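Local coordinates for 150aa long hypothetical histidine triad nucleotide-binding protein (PDB 2EO4), which probably binds nucleotides and hydrolyses a phosphate ester or anhydride bond, perhaps as an adenylylsulfatase, and carries a zinc ion held by cysteines and histidines, at residues D53-L58 with F93-H98; S5-E10 with L37-K42; F15-E20 with V62-L67. All coordinates share one frame; numbering follows the deposited sequence.

Interaction 1 of 3, residues D53-L58 with F93-H98; sequences DTLAEL and FHLHVH. With ZN (zinc ion), chain B; PO4 (phosphate ion), chain C.
L95 and V97 point to L55 and L58 of helix 52-72, while the flat rings of the residues between and after them, H96 and H98, turn to the other side of the chain and present their edges to a phosphate ion. The H96 ring also meets F3 (planes at about 55°) and the H98 ring meets H35 (about 45°). Together with H94 these residues spell the histidine triad of the HIT fold, HLHVH. Phosphate O1 lies in the plane of the H96 ring and takes a nearly straight bond from NE2 (2.6 Å). The H98 NE2 proton goes mainly to O2, at 3.0 Å; its contact with O1 is bent and weak. H96 CG sits between the backbone N and the carbonyl carbon (chi1 58°), which brings ND1 back to the carbonyl O of H94 at 2.7 Å. That bond fixes the rotation of the ring and leaves NE2 aimed at the anion, consistent with H96 as the predicted nucleophile that would carry AMP. The ion probably came from the crystallisation liquor, yet N83 and the amides of V91 and I92 also grip it. H94 is turned elsewhere: its ND1 binds zinc at 2.1 Å, alongside C1, C4 and H43. Behind the triad the packing is purely apolar and buried. L55 meets L95 crosswise, with CD2 4.0 Å from L95 CD2, and V38 and F22 also touch L58. L58 comes tip to tip with L95 because its CG is anti to the backbone N, and the same methyl, L58 CD2, rests 4.0 Å from V97 CG2.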
loop_
_atom_site.group_PDB
_atom_site.type_symbol
_atom_site.label_atom_id
_atom_site.label_comp_id
_atom_site.label_asym_id
_atom_site.label_seq_id
_atom_site.Cartn_x
_atom_site.Cartn_y
_atom_site.Cartn_z
ATOM N N ASP A 53 7.409 4.877 -13.243
ATOM C CA ASP A 53 7.216 6.311 -13.057
ATOM C C ASP A 53 5.836 6.610 -12.475
ATOM O O ASP A 53 5.687 7.503 -11.641
ATOM C CB ASP A 53 7.409 7.063 -14.377
ATOM C CG ASP A 53 8.846 7.025 -14.860
ATOM O OD1 ASP A 53 9.760 6.991 -14.007
ATOM O OD2 ASP A 53 9.057 7.037 -16.091
ATOM N N THR A 54 4.828 5.866 -12.914
ATOM C CA THR A 54 3.481 6.056 -12.394
ATOM C C THR A 54 3.438 5.653 -10.920
ATOM O O THR A 54 2.866 6.360 -10.090
ATOM C CB THR A 54 2.449 5.206 -13.168
ATOM O OG1 THR A 54 2.340 5.690 -14.512
ATOM C CG2 THR A 54 1.079 5.293 -12.505
ATOM N N LEU A 55 4.046 4.515 -10.599
ATOM C CA LEU A 55 4.059 4.032 -9.219
ATOM C C LEU A 55 4.815 4.981 -8.296
ATOM O O LEU A 55 4.420 5.190 -7.147
ATOM C CB LEU A 55 4.681 2.631 -9.146
ATOM C CG LEU A 55 3.878 1.496 -9.789
ATOM C CD1 LEU A 55 4.618 0.178 -9.610
ATOM C CD2 LEU A 55 2.497 1.411 -9.144
ATOM N N ALA A 56 5.901 5.559 -8.799
ATOM C CA ALA A 56 6.700 6.484 -8.003
ATOM C C ALA A 56 5.910 7.741 -7.663
ATOM O O ALA A 56 5.909 8.193 -6.515
ATOM C CB ALA A 56 7.980 6.855 -8.757
ATOM N N GLU A 57 5.238 8.308 -8.659
ATOM C CA GLU A 57 4.455 9.515 -8.436
ATOM C C GLU A 57 3.217 9.195 -7.607
ATOM O O GLU A 57 2.775 10.010 -6.801
ATOM C CB GLU A 57 4.047 10.139 -9.774
ATOM C CG GLU A 57 3.359 11.492 -9.647
ATOM C CD GLU A 57 4.136 12.476 -8.782
ATOM O OE1 GLU A 57 5.377 12.556 -8.926
ATOM O OE2 GLU A 57 3.499 13.176 -7.963
ATOM N N LEU A 58 2.659 8.004 -7.812
ATOM C CA LEU A 58 1.481 7.578 -7.059
ATOM C C LEU A 58 1.814 7.567 -5.568
ATOM O O LEU A 58 1.026 8.013 -4.736
ATOM C CB LEU A 58 1.053 6.172 -7.500
ATOM C CG LEU A 58 -0.105 5.527 -6.726
ATOM C CD1 LEU A 58 -1.359 6.368 -6.881
ATOM C CD2 LEU A 58 -0.347 4.111 -7.242
ATOM N N PHE A 93 -11.129 -2.942 -11.256
ATOM C CA PHE A 93 -9.866 -3.189 -11.926
ATOM C C PHE A 93 -9.212 -2.005 -12.617
ATOM O O PHE A 93 -8.945 -2.013 -13.821
ATOM C CB PHE A 93 -10.050 -4.390 -12.854
ATOM C CG PHE A 93 -10.427 -5.636 -12.107
ATOM C CD1 PHE A 93 -9.452 -6.408 -11.485
ATOM C CD2 PHE A 93 -11.766 -5.968 -11.912
ATOM C CE1 PHE A 93 -9.799 -7.484 -10.674
ATOM C CE2 PHE A 93 -12.123 -7.042 -11.100
ATOM C CZ PHE A 93 -11.137 -7.801 -10.479
ATOM N N HIS A 94 -8.962 -0.987 -11.803
ATOM C CA HIS A 94 -8.296 0.252 -12.182
ATOM C C HIS A 94 -7.491 0.516 -10.915
ATOM O O HIS A 94 -8.070 0.746 -9.852
ATOM C CB HIS A 94 -9.299 1.389 -12.393
ATOM C CG HIS A 94 -8.663 2.707 -12.726
ATOM N ND1 HIS A 94 -8.867 3.353 -13.927
ATOM C CD2 HIS A 94 -7.823 3.499 -12.014
ATOM C CE1 HIS A 94 -8.184 4.483 -13.942
ATOM N NE2 HIS A 94 -7.540 4.596 -12.792
ATOM N N LEU A 95 -6.170 0.456 -11.028
ATOM C CA LEU A 95 -5.282 0.656 -9.888
ATOM C C LEU A 95 -5.684 1.800 -8.972
ATOM O O LEU A 95 -5.795 2.947 -9.400
ATOM C CB LEU A 95 -3.847 0.885 -10.385
ATOM C CG LEU A 95 -2.774 1.329 -9.379
ATOM C CD1 LEU A 95 -2.704 0.383 -8.191
ATOM C CD2 LEU A 95 -1.434 1.384 -10.100
ATOM N N HIS A 96 -5.906 1.476 -7.703
ATOM C CA HIS A 96 -6.251 2.487 -6.722
ATOM C C HIS A 96 -5.743 2.078 -5.359
ATOM O O HIS A 96 -5.701 0.890 -5.026
ATOM C CB HIS A 96 -7.762 2.731 -6.660
ATOM C CG HIS A 96 -8.572 1.514 -6.337
ATOM N ND1 HIS A 96 -8.703 0.452 -7.205
ATOM C CD2 HIS A 96 -9.352 1.224 -5.268
ATOM C CE1 HIS A 96 -9.532 -0.438 -6.688
ATOM N NE2 HIS A 96 -9.941 0.008 -5.514
ATOM N N VAL A 97 -5.342 3.079 -4.586
ATOM C CA VAL A 97 -4.838 2.862 -3.238
ATOM C C VAL A 97 -5.877 3.378 -2.259
ATOM O O VAL A 97 -6.346 4.508 -2.384
ATOM C CB VAL A 97 -3.519 3.632 -3.007
ATOM C CG1 VAL A 97 -3.083 3.503 -1.549
ATOM C CG2 VAL A 97 -2.437 3.084 -3.929
ATOM N N HIS A 98 -6.243 2.539 -1.297
ATOM C CA HIS A 98 -7.214 2.920 -0.280
ATOM C C HIS A 98 -6.508 3.637 0.866
ATOM O O HIS A 98 -5.434 3.221 1.286
ATOM C CB HIS A 98 -7.878 1.678 0.330
ATOM C CG HIS A 98 -8.718 0.892 -0.624
ATOM N ND1 HIS A 98 -10.082 1.058 -0.721
ATOM C CD2 HIS A 98 -8.397 -0.101 -1.487
ATOM C CE1 HIS A 98 -10.567 0.199 -1.602
ATOM N NE2 HIS A 98 -9.565 -0.516 -2.081
HETATM ZN ZN ZN B . -10.055 2.775 -15.554
HETATM P P PO4 C . -10.917 -2.856 -4.325
HETATM O O1 PO4 C . -11.462 -1.493 -4.120
HETATM O O2 PO4 C . -9.524 -2.922 -3.816
HETATM O O3 PO4 C . -11.763 -3.838 -3.584
HETATM O O4 PO4 C . -10.930 -3.183 -5.777
#

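Interaction 2 of 3, residues S5-E10 with L37-K42; sequences SIINRE and LVIPKK
I7 and I39 reach for each other tip to tip, the last turn of helix 2-7 meeting strand 36-40 with the two CD1 methyls 3.8 Å apart. I39 gets there by an uncommon torsion: CG1 lies between the backbone N and the carbonyl carbon (chi1 66°), and the chain then runs out extended, so that CD1 also comes within 3.9 Å of I7 CG1. K41 passes I7 at a slant. Its aliphatic stem does the touching, CG lying 3.9 Å from I7 CD1, while the extended chain carries the ammonium group on to the D19 carbonyl O and the carboxylate of E18. R9 shares that carboxylate through NH2, and also makes a cation-pi contact with F15. The E18 carboxylate between them probably offsets the like charges of R9 and K41, whose NH1 and NZ are 5.3 Å apart. R9 NH1 also bends back over the helix end to the I7 carbonyl O at 3.0 Å, in the guanidinium plane. I39 also touches H96 and I25, so the isoleucine pair joins the helix end to the sheet next to the predicted active site. R9, with positive phi, is the C-prime residue of a Schellman motif (E10 N to S5 O; R9 N to I6 O), closing the short helix that carries C4, with C1 just before it; H43 and H94 complete the zinc site.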
loop_
_atom_site.group_PDB
_atom_site.type_symbol
_atom_site.label_atom_id
_atom_site.label_comp_id
_atom_site.label_asym_id
_atom_site.label_seq_id
_atom_site.Cartn_x
_atom_site.Cartn_y
_atom_site.Cartn_z
ATOM N N SER A 5 -14.527 6.471 -15.575
ATOM C CA SER A 5 -15.791 7.191 -15.713
ATOM C C SER A 5 -15.839 8.417 -14.810
ATOM O O SER A 5 -16.303 9.482 -15.214
ATOM C CB SER A 5 -16.977 6.274 -15.390
ATOM O OG SER A 5 -17.112 5.245 -16.356
ATOM N N ILE A 6 -15.373 8.268 -13.577
ATOM C CA ILE A 6 -15.373 9.389 -12.653
ATOM C C ILE A 6 -14.381 10.452 -13.132
ATOM O O ILE A 6 -14.649 11.648 -13.042
ATOM C CB ILE A 6 -15.026 8.917 -11.224
ATOM C CG1 ILE A 6 -16.178 8.054 -10.691
ATOM C CG2 ILE A 6 -14.789 10.110 -10.313
ATOM C CD1 ILE A 6 -15.899 7.360 -9.368
ATOM N N ILE A 7 -13.241 10.010 -13.652
ATOM C CA ILE A 7 -12.233 10.938 -14.157
ATOM C C ILE A 7 -12.804 11.760 -15.311
ATOM O O ILE A 7 -12.560 12.968 -15.411
ATOM C CB ILE A 7 -10.981 10.182 -14.662
ATOM C CG1 ILE A 7 -10.241 9.547 -13.481
ATOM C CG2 ILE A 7 -10.063 11.132 -15.428
ATOM C CD1 ILE A 7 -9.748 10.546 -12.463
ATOM N N ASN A 8 -13.567 11.098 -16.174
ATOM C CA ASN A 8 -14.167 11.755 -17.333
ATOM C C ASN A 8 -15.502 12.431 -17.033
ATOM O O ASN A 8 -16.178 12.915 -17.946
ATOM C CB ASN A 8 -14.347 10.749 -18.473
ATOM C CG ASN A 8 -13.027 10.204 -18.983
ATOM O OD1 ASN A 8 -12.077 10.956 -19.191
ATOM N ND2 ASN A 8 -12.964 8.894 -19.200
ATOM N N ARG A 9 -15.876 12.464 -15.757
ATOM C CA ARG A 9 -17.123 13.089 -15.327
ATOM C C ARG A 9 -18.361 12.460 -15.959
ATOM O O ARG A 9 -19.338 13.153 -16.258
ATOM C CB ARG A 9 -17.101 14.591 -15.631
ATOM C CG ARG A 9 -16.452 15.448 -14.546
ATOM C CD ARG A 9 -14.975 15.138 -14.339
ATOM N NE ARG A 9 -14.413 15.984 -13.288
ATOM C CZ ARG A 9 -13.125 16.033 -12.961
ATOM N NH1 ARG A 9 -12.243 15.280 -13.601
ATOM N NH2 ARG A 9 -12.720 16.845 -11.994
ATOM N N GLU A 10 -18.313 11.147 -16.157
ATOM C CA GLU A 10 -19.427 10.409 -16.739
ATOM C C GLU A 10 -20.174 9.737 -15.597
ATOM O O GLU A 10 -21.293 9.250 -15.762
ATOM C CB GLU A 10 -18.904 9.344 -17.704
ATOM C CG GLU A 10 -17.889 9.872 -18.701
ATOM C CD GLU A 10 -17.296 8.781 -19.567
ATOM O OE1 GLU A 10 -17.024 7.682 -19.040
ATOM O OE2 GLU A 10 -17.086 9.028 -20.773
ATOM N N LEU A 37 -9.824 7.078 -2.170
ATOM C CA LEU A 37 -9.098 6.255 -3.124
ATOM C C LEU A 37 -8.192 7.159 -3.954
ATOM O O LEU A 37 -8.639 8.175 -4.479
ATOM C CB LEU A 37 -10.086 5.531 -4.037
ATOM C CG LEU A 37 -11.208 4.875 -3.228
ATOM C CD1 LEU A 37 -12.364 4.497 -4.118
ATOM C CD2 LEU A 37 -10.645 3.668 -2.490
ATOM N N VAL A 38 -6.916 6.798 -4.050
ATOM C CA VAL A 38 -5.967 7.580 -4.831
ATOM C C VAL A 38 -5.718 6.781 -6.094
ATOM O O VAL A 38 -5.396 5.593 -6.035
ATOM C CB VAL A 38 -4.636 7.783 -4.084
ATOM C CG1 VAL A 38 -3.696 8.638 -4.928
ATOM C CG2 VAL A 38 -4.895 8.450 -2.740
ATOM N N ILE A 39 -5.869 7.427 -7.242
ATOM C CA ILE A 39 -5.701 6.719 -8.496
ATOM C C ILE A 39 -4.930 7.450 -9.579
ATOM O O ILE A 39 -4.908 8.685 -9.625
ATOM C CB ILE A 39 -7.072 6.398 -9.133
ATOM C CG1 ILE A 39 -7.759 7.706 -9.545
ATOM C CG2 ILE A 39 -7.961 5.655 -8.148
ATOM C CD1 ILE A 39 -9.020 7.524 -10.365
ATOM N N PRO A 40 -4.258 6.684 -10.450
ATOM C CA PRO A 40 -3.521 7.299 -11.552
ATOM C C PRO A 40 -4.685 7.500 -12.526
ATOM O O PRO A 40 -5.621 6.688 -12.527
ATOM C CB PRO A 40 -2.600 6.178 -12.036
ATOM C CG PRO A 40 -2.458 5.282 -10.833
ATOM C CD PRO A 40 -3.854 5.281 -10.269
ATOM N N LYS A 41 -4.668 8.556 -13.329
ATOM C CA LYS A 41 -5.764 8.754 -14.274
ATOM C C LYS A 41 -5.699 7.715 -15.386
ATOM O O LYS A 41 -6.733 7.253 -15.874
ATOM C CB LYS A 41 -5.727 10.172 -14.851
ATOM C CG LYS A 41 -6.156 11.220 -13.839
ATOM C CD LYS A 41 -6.237 12.603 -14.452
ATOM C CE LYS A 41 -6.788 13.607 -13.453
ATOM N NZ LYS A 41 -7.003 14.950 -14.078
ATOM N N LYS A 42 -4.485 7.342 -15.781
ATOM C CA LYS A 42 -4.314 6.330 -16.816
ATOM C C LYS A 42 -4.764 4.988 -16.244
ATOM O O LYS A 42 -4.491 4.673 -15.083
ATOM C CB LYS A 42 -2.852 6.239 -17.254
ATOM C CG LYS A 42 -2.608 5.163 -18.299
ATOM C CD LYS A 42 -1.184 5.204 -18.826
ATOM C CE LYS A 42 -0.967 4.142 -19.893
ATOM N NZ LYS A 42 0.412 4.195 -20.456
#

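Interaction 3 of 3, residues F15-E20 with V62-L67; sequences FVYEDE and VKLVSL
Y17 lies across two side chains of helix 52-72, L64 and V65, where strand 15-18, outermost in this chain's HIT-domain sheet, meets that helix. The strand carries a classic beta bulge: V16 and Y17 both face A24 of the neighbouring strand, and the chain turns a corner at V16. Y17 has CG anti to its backbone nitrogen (chi1 177°), which lays the ring along its own chain toward D19, with L64 and V65 beside it. The L64 side chain crosses that of Y17 at about a right angle. Its own extended arm, with CG anti to N and CD2 anti to CA, brings CD2 to 3.7 Å from Y17 CE1. V65 meets the root of the tyrosine instead: its CG2, the branch beside the backbone N, is 3.9 Å from Y17 CB and 4.0 Å from CG. Both methyls approach the ring obliquely. At the far end the Y17 hydroxyl donates to D19 OD2 at 2.6 Å, met on the anti side of the carboxylate, while OD1 takes the amides of K21 and F22. A valine in place of Y17 would probably open a gap beside L64 CD2 and leave D19 OD2 without its phenol partner. S66, which packs on I99 and L80 and on L48 of the second subunit, turns its OG back to the V62 carbonyl O at 2.7 Å, from the face opposite to that used by S66 N.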
loop_
_atom_site.group_PDB
_atom_site.type_symbol
_atom_site.label_atom_id
_atom_site.label_comp_id
_atom_site.label_asym_id
_atom_site.label_seq_id
_atom_site.Cartn_x
_atom_site.Cartn_y
_atom_site.Cartn_z
ATOM N N PHE A 15 -14.036 14.601 -5.821
ATOM C CA PHE A 15 -12.582 14.753 -5.836
ATOM C C PHE A 15 -12.069 15.553 -4.645
ATOM O O PHE A 15 -12.647 16.580 -4.288
ATOM C CB PHE A 15 -12.120 15.483 -7.107
ATOM C CG PHE A 15 -12.272 14.689 -8.367
ATOM C CD1 PHE A 15 -13.531 14.417 -8.891
ATOM C CD2 PHE A 15 -11.148 14.224 -9.046
ATOM C CE1 PHE A 15 -13.669 13.698 -10.073
ATOM C CE2 PHE A 15 -11.274 13.503 -10.228
ATOM C CZ PHE A 15 -12.538 13.239 -10.744
ATOM N N VAL A 16 -10.981 15.086 -4.036
ATOM C CA VAL A 16 -10.367 15.812 -2.929
ATOM C C VAL A 16 -8.960 16.219 -3.362
ATOM O O VAL A 16 -8.296 17.018 -2.699
ATOM C CB VAL A 16 -10.299 14.977 -1.620
ATOM C CG1 VAL A 16 -11.714 14.660 -1.136
ATOM C CG2 VAL A 16 -9.497 13.703 -1.838
ATOM N N TYR A 17 -8.516 15.658 -4.483
ATOM C CA TYR A 17 -7.209 15.971 -5.053
ATOM C C TYR A 17 -7.191 15.638 -6.534
ATOM O O TYR A 17 -7.768 14.641 -6.969
ATOM C CB TYR A 17 -6.081 15.178 -4.377
ATOM C CG TYR A 17 -4.726 15.434 -5.017
ATOM C CD1 TYR A 17 -3.950 16.525 -4.633
ATOM C CD2 TYR A 17 -4.252 14.619 -6.047
ATOM C CE1 TYR A 17 -2.734 16.804 -5.257
ATOM C CE2 TYR A 17 -3.035 14.889 -6.684
ATOM C CZ TYR A 17 -2.284 15.983 -6.280
ATOM O OH TYR A 17 -1.085 16.263 -6.899
ATOM N N GLU A 18 -6.522 16.473 -7.315
ATOM C CA GLU A 18 -6.422 16.210 -8.737
ATOM C C GLU A 18 -5.326 17.029 -9.392
ATOM O O GLU A 18 -5.129 18.199 -9.064
ATOM C CB GLU A 18 -7.762 16.486 -9.440
ATOM C CG GLU A 18 -7.729 16.252 -10.954
ATOM C CD GLU A 18 -9.086 16.431 -11.628
ATOM O OE1 GLU A 18 -9.944 17.155 -11.082
ATOM O OE2 GLU A 18 -9.288 15.857 -12.720
ATOM N N ASP A 19 -4.582 16.378 -10.275
ATOM C CA ASP A 19 -3.551 17.044 -11.055
ATOM C C ASP A 19 -3.651 16.449 -12.451
ATOM O O ASP A 19 -4.622 15.756 -12.756
ATOM C CB ASP A 19 -2.137 16.880 -10.453
ATOM C CG ASP A 19 -1.696 15.438 -10.310
ATOM O OD1 ASP A 19 -1.953 14.619 -11.216
ATOM O OD2 ASP A 19 -1.049 15.132 -9.283
ATOM N N GLU A 20 -2.673 16.712 -13.306
ATOM C CA GLU A 20 -2.735 16.205 -14.670
ATOM C C GLU A 20 -2.745 14.690 -14.833
ATOM O O GLU A 20 -3.324 14.176 -15.791
ATOM C CB GLU A 20 -1.585 16.795 -15.493
ATOM C CG GLU A 20 -1.703 18.290 -15.713
ATOM C CD GLU A 20 -3.012 18.674 -16.382
ATOM O OE1 GLU A 20 -3.268 18.197 -17.509
ATOM O OE2 GLU A 20 -3.785 19.451 -15.780
ATOM N N VAL A 62 -0.061 9.695 -2.694
ATOM C CA VAL A 62 -0.643 9.002 -1.551
ATOM C C VAL A 62 -0.166 9.653 -0.246
ATOM O O VAL A 62 -0.950 9.848 0.682
ATOM C CB VAL A 62 -0.269 7.500 -1.569
ATOM C CG1 VAL A 62 -0.639 6.837 -0.240
ATOM C CG2 VAL A 62 -1.016 6.811 -2.699
ATOM N N LYS A 63 1.112 10.009 -0.174
ATOM C CA LYS A 63 1.609 10.654 1.046
ATOM C C LYS A 63 0.887 11.980 1.299
ATOM O O LYS A 63 0.384 12.226 2.395
ATOM C CB LYS A 63 3.116 10.926 0.965
ATOM C CG LYS A 63 3.649 11.647 2.213
ATOM C CD LYS A 63 5.144 11.957 2.141
ATOM C CE LYS A 63 5.581 12.764 3.361
ATOM N NZ LYS A 63 7.053 13.032 3.400
ATOM N N LEU A 64 0.849 12.838 0.285
ATOM C CA LEU A 64 0.196 14.138 0.417
ATOM C C LEU A 64 -1.267 14.020 0.832
ATOM O O LEU A 64 -1.709 14.658 1.794
ATOM C CB LEU A 64 0.279 14.914 -0.902
ATOM C CG LEU A 64 -0.530 16.216 -0.957
ATOM C CD1 LEU A 64 -0.046 17.166 0.128
ATOM C CD2 LEU A 64 -0.386 16.857 -2.334
ATOM N N VAL A 65 -2.022 13.207 0.100
ATOM C CA VAL A 65 -3.433 13.034 0.400
ATOM C C VAL A 65 -3.641 12.426 1.784
ATOM O O VAL A 65 -4.556 12.824 2.501
ATOM C CB VAL A 65 -4.120 12.169 -0.677
ATOM C CG1 VAL A 65 -5.586 11.933 -0.313
ATOM C CG2 VAL A 65 -4.020 12.874 -2.028
ATOM N N SER A 66 -2.790 11.473 2.161
ATOM C CA SER A 66 -2.900 10.847 3.475
ATOM C C SER A 66 -2.684 11.899 4.566
ATOM O O SER A 66 -3.433 11.952 5.542
ATOM C CB SER A 66 -1.872 9.718 3.631
ATOM O OG SER A 66 -2.180 8.617 2.783
ATOM N N LEU A 67 -1.657 12.731 4.410
ATOM C CA LEU A 67 -1.404 13.773 5.402
ATOM C C LEU A 67 -2.623 14.688 5.484
ATOM O O LEU A 67 -3.053 15.072 6.574
ATOM C CB LEU A 67 -0.160 14.583 5.026
ATOM C CG LEU A 67 1.184 13.896 5.287
ATOM C CD1 LEU A 67 2.316 14.680 4.639
ATOM C CD2 LEU A 67 1.403 13.771 6.792
#

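How the interactions relate
From the N terminus, interaction 2 closes the first loop: residues 5-10 meet 37-42, bringing the end of helix 2-7 onto strand 36-40. Inside that loop the chain passes 15-20, which is met by residues 62-67 of helix 52-72; interaction 3 therefore crosses interaction 2. The N-terminal part of the same helix, 53-58, pairs only later, with 93-98, so interaction 1 crosses interaction 3 but follows interaction 2 in series. Interactions 1 and 3 tie helix 52-72 to the sheet at two places along its length, and interaction 2 fastens the short N-terminal helix to the other face. Strands 36-40 and 97-102, neighbours in the sheet, join interactions 1 and 2.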